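PDB 3WZ4: DotI from Legionella pneumophila, which is an inner-membrane component of the Dot/Icm type IVB secretion system, represented here by its periplasmic domain, whose precise role is not established. Local coordinates for residues P95-Y100 with Q108-V113. Numbering follows the deposited sequence.
Sequences PILVTY and QQNNVV
T99 and Q108 face each other in a non-hydrogen-bonded pair, their side chains running alongside and pointing the same way. The Q108 chain is extended beyond CG, which carries its amide out to the threonine hydroxyl; NE2 donates to OG1 of T99 at 3.0 Å, with the hydroxyl oxygen close to the amide plane (15° out of it). On this same face L97 stands between Q108 and N110. Its CG, anti to the backbone N (chi1 -179°) and beside the carbonyl carbon, together with a chi2 of 63° sends CD2 to within 3.8 Å of Q108 NE2 and CD1 to within 3.4 Å of N110 OD1. A water donates to that oxygen and, weakly, to I96 O. The strands are the neighbouring arms of the hairpin 87-101/106-119; strand 87-101 is the central one of the antiparallel sheet of this periplasmic domain, whose family belongs to the NTF2 clan, and 106-119 lies between it and strand 129-138. Paired backbone hydrogen bonds tie I96 to N111 and V98 to Q109. The face bearing these four residues mixes apolar and amide groups. I96 places CD1 3.7 Å from V113 CG2, and both I96 and V98 also touch F22. V98 CG2 meets N111 ND2 at 3.6 Å; this amide nitrogen gives a weak bond, 3.4 Å long, to Q109 OE1 of its own strand. Q109 OE1 in turn approaches Y100 CE1 obliquely, ring and amide planes 74° apart, and a water at the ring edge connects it with Y100 OH. The Y100 side chain also touches N57 and V61 of helix 57-63.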
loop_
_atom_site.group_PDB
_atom_site.type_symbol
_atom_site.label_atom_id
_atom_site.label_comp_id
_atom_site.label_asym_id
_atom_site.label_seq_id
_atom_site.Cartn_x
_atom_site.Cartn_y
_atom_site.Cartn_z
ATOM N N PRO A 95 -10.219 3.132 3.683
ATOM C CA PRO A 95 -11.035 2.585 2.597
ATOM C C PRO A 95 -10.714 3.281 1.276
ATOM O O PRO A 95 -10.438 4.479 1.263
ATOM C CB PRO A 95 -12.457 2.928 3.038
ATOM C CG PRO A 95 -12.298 4.213 3.782
ATOM C CD PRO A 95 -10.951 4.139 4.471
ATOM N N ILE A 96 -10.751 2.537 0.178
ATOM C CA ILE A 96 -10.428 3.103 -1.125
ATOM C C ILE A 96 -11.371 2.599 -2.209
ATOM O O ILE A 96 -12.020 1.564 -2.052
ATOM C CB ILE A 96 -8.976 2.764 -1.548
ATOM C CG1 ILE A 96 -8.804 1.252 -1.707
ATOM C CG2 ILE A 96 -7.979 3.314 -0.545
ATOM C CD1 ILE A 96 -7.403 0.832 -2.112
ATOM N N LEU A 97 -11.440 3.343 -3.308
ATOM C CA LEU A 97 -12.165 2.898 -4.489
ATOM C C LEU A 97 -11.175 2.615 -5.613
ATOM O O LEU A 97 -10.569 3.534 -6.159
ATOM C CB LEU A 97 -13.177 3.953 -4.938
ATOM C CG LEU A 97 -14.005 3.568 -6.167
ATOM C CD1 LEU A 97 -14.860 2.342 -5.866
ATOM C CD2 LEU A 97 -14.866 4.735 -6.641
ATOM N N VAL A 98 -11.009 1.342 -5.953
ATOM C CA VAL A 98 -10.059 0.951 -6.985
ATOM C C VAL A 98 -10.756 0.825 -8.336
ATOM O O VAL A 98 -11.871 0.309 -8.420
ATOM C CB VAL A 98 -9.361 -0.381 -6.638
ATOM C CG1 VAL A 98 -8.316 -0.724 -7.681
ATOM C CG2 VAL A 98 -8.724 -0.304 -5.255
ATOM N N THR A 99 -10.095 1.303 -9.386
ATOM C CA THR A 99 -10.642 1.244 -10.737
ATOM C C THR A 99 -9.712 0.507 -11.703
ATOM O O THR A 99 -8.563 0.899 -11.896
ATOM C CB THR A 99 -10.920 2.655 -11.287
ATOM O OG1 THR A 99 -11.892 3.307 -10.462
ATOM C CG2 THR A 99 -11.440 2.585 -12.714
ATOM N N TYR A 100 -10.221 -0.570 -12.296
ATOM C CA TYR A 100 -9.526 -1.288 -13.358
ATOM C C TYR A 100 -10.238 -0.998 -14.673
ATOM O O TYR A 100 -11.418 -1.316 -14.819
ATOM C CB TYR A 100 -9.563 -2.793 -13.094
ATOM C CG TYR A 100 -8.900 -3.233 -11.808
ATOM C CD1 TYR A 100 -9.570 -3.153 -10.594
ATOM C CD2 TYR A 100 -7.608 -3.748 -11.811
ATOM C CE1 TYR A 100 -8.971 -3.564 -9.416
ATOM C CE2 TYR A 100 -6.999 -4.162 -10.637
ATOM C CZ TYR A 100 -7.686 -4.065 -9.443
ATOM O OH TYR A 100 -7.089 -4.474 -8.272
ATOM N N GLN A 108 -14.949 -1.429 -10.833
ATOM C CA GLN A 108 -14.555 -0.758 -9.597
ATOM C C GLN A 108 -14.744 -1.629 -8.356
ATOM O O GLN A 108 -15.673 -2.434 -8.283
ATOM C CB GLN A 108 -15.311 0.562 -9.442
ATOM C CG GLN A 108 -14.915 1.613 -10.464
ATOM C CD GLN A 108 -15.579 2.952 -10.212
ATOM O OE1 GLN A 108 -16.758 3.016 -9.865
ATOM N NE2 GLN A 108 -14.822 4.032 -10.381
ATOM N N GLN A 109 -13.847 -1.464 -7.387
ATOM C CA GLN A 109 -13.916 -2.196 -6.127
ATOM C C GLN A 109 -13.774 -1.260 -4.933
ATOM O O GLN A 109 -12.874 -0.420 -4.897
ATOM C CB GLN A 109 -12.804 -3.244 -6.050
ATOM C CG GLN A 109 -12.924 -4.394 -7.028
ATOM C CD GLN A 109 -11.799 -5.402 -6.862
ATOM O OE1 GLN A 109 -10.743 -5.086 -6.311
ATOM N NE2 GLN A 109 -12.023 -6.623 -7.330
ATOM N N ASN A 110 -14.660 -1.408 -3.954
ATOM C CA ASN A 110 -14.476 -0.750 -2.669
ATOM C C ASN A 110 -13.665 -1.652 -1.757
ATOM O O ASN A 110 -14.132 -2.714 -1.346
ATOM C CB ASN A 110 -15.818 -0.415 -2.015
ATOM C CG ASN A 110 -16.604 0.621 -2.791
ATOM O OD1 ASN A 110 -16.238 1.797 -2.831
ATOM N ND2 ASN A 110 -17.699 0.191 -3.407
ATOM N N ASN A 111 -12.442 -1.235 -1.451
ATOM C CA ASN A 111 -11.572 -2.017 -0.585
ATOM C C ASN A 111 -11.198 -1.265 0.682
ATOM O O ASN A 111 -11.265 -0.037 0.734
ATOM C CB ASN A 111 -10.300 -2.435 -1.332
ATOM C CG ASN A 111 -10.572 -3.437 -2.436
ATOM O OD1 ASN A 111 -11.370 -4.359 -2.271
ATOM N ND2 ASN A 111 -9.906 -3.261 -3.574
ATOM N N VAL A 112 -10.812 -2.015 1.706
ATOM C CA VAL A 112 -10.242 -1.426 2.906
ATOM C C VAL A 112 -8.803 -1.899 3.050
ATOM O O VAL A 112 -8.535 -3.099 3.065
ATOM C CB VAL A 112 -11.030 -1.819 4.163
ATOM C CG1 VAL A 112 -10.539 -1.021 5.360
ATOM C CG2 VAL A 112 -12.509 -1.585 3.941
ATOM N N VAL A 113 -7.878 -0.951 3.132
ATOM C CA VAL A 113 -6.471 -1.279 3.315
ATOM C C VAL A 113 -6.095 -1.140 4.786
ATOM O O VAL A 113 -6.399 -0.132 5.426
ATOM C CB VAL A 113 -5.560 -0.370 2.468
ATOM C CG1 VAL A 113 -4.101 -0.719 2.697
ATOM C CG2 VAL A 113 -5.915 -0.484 0.990
HETATM O O HOH W 1 -14.304 2.567 -0.483
HETATM O O HOH W 2 -8.191 -5.080 -6.095
#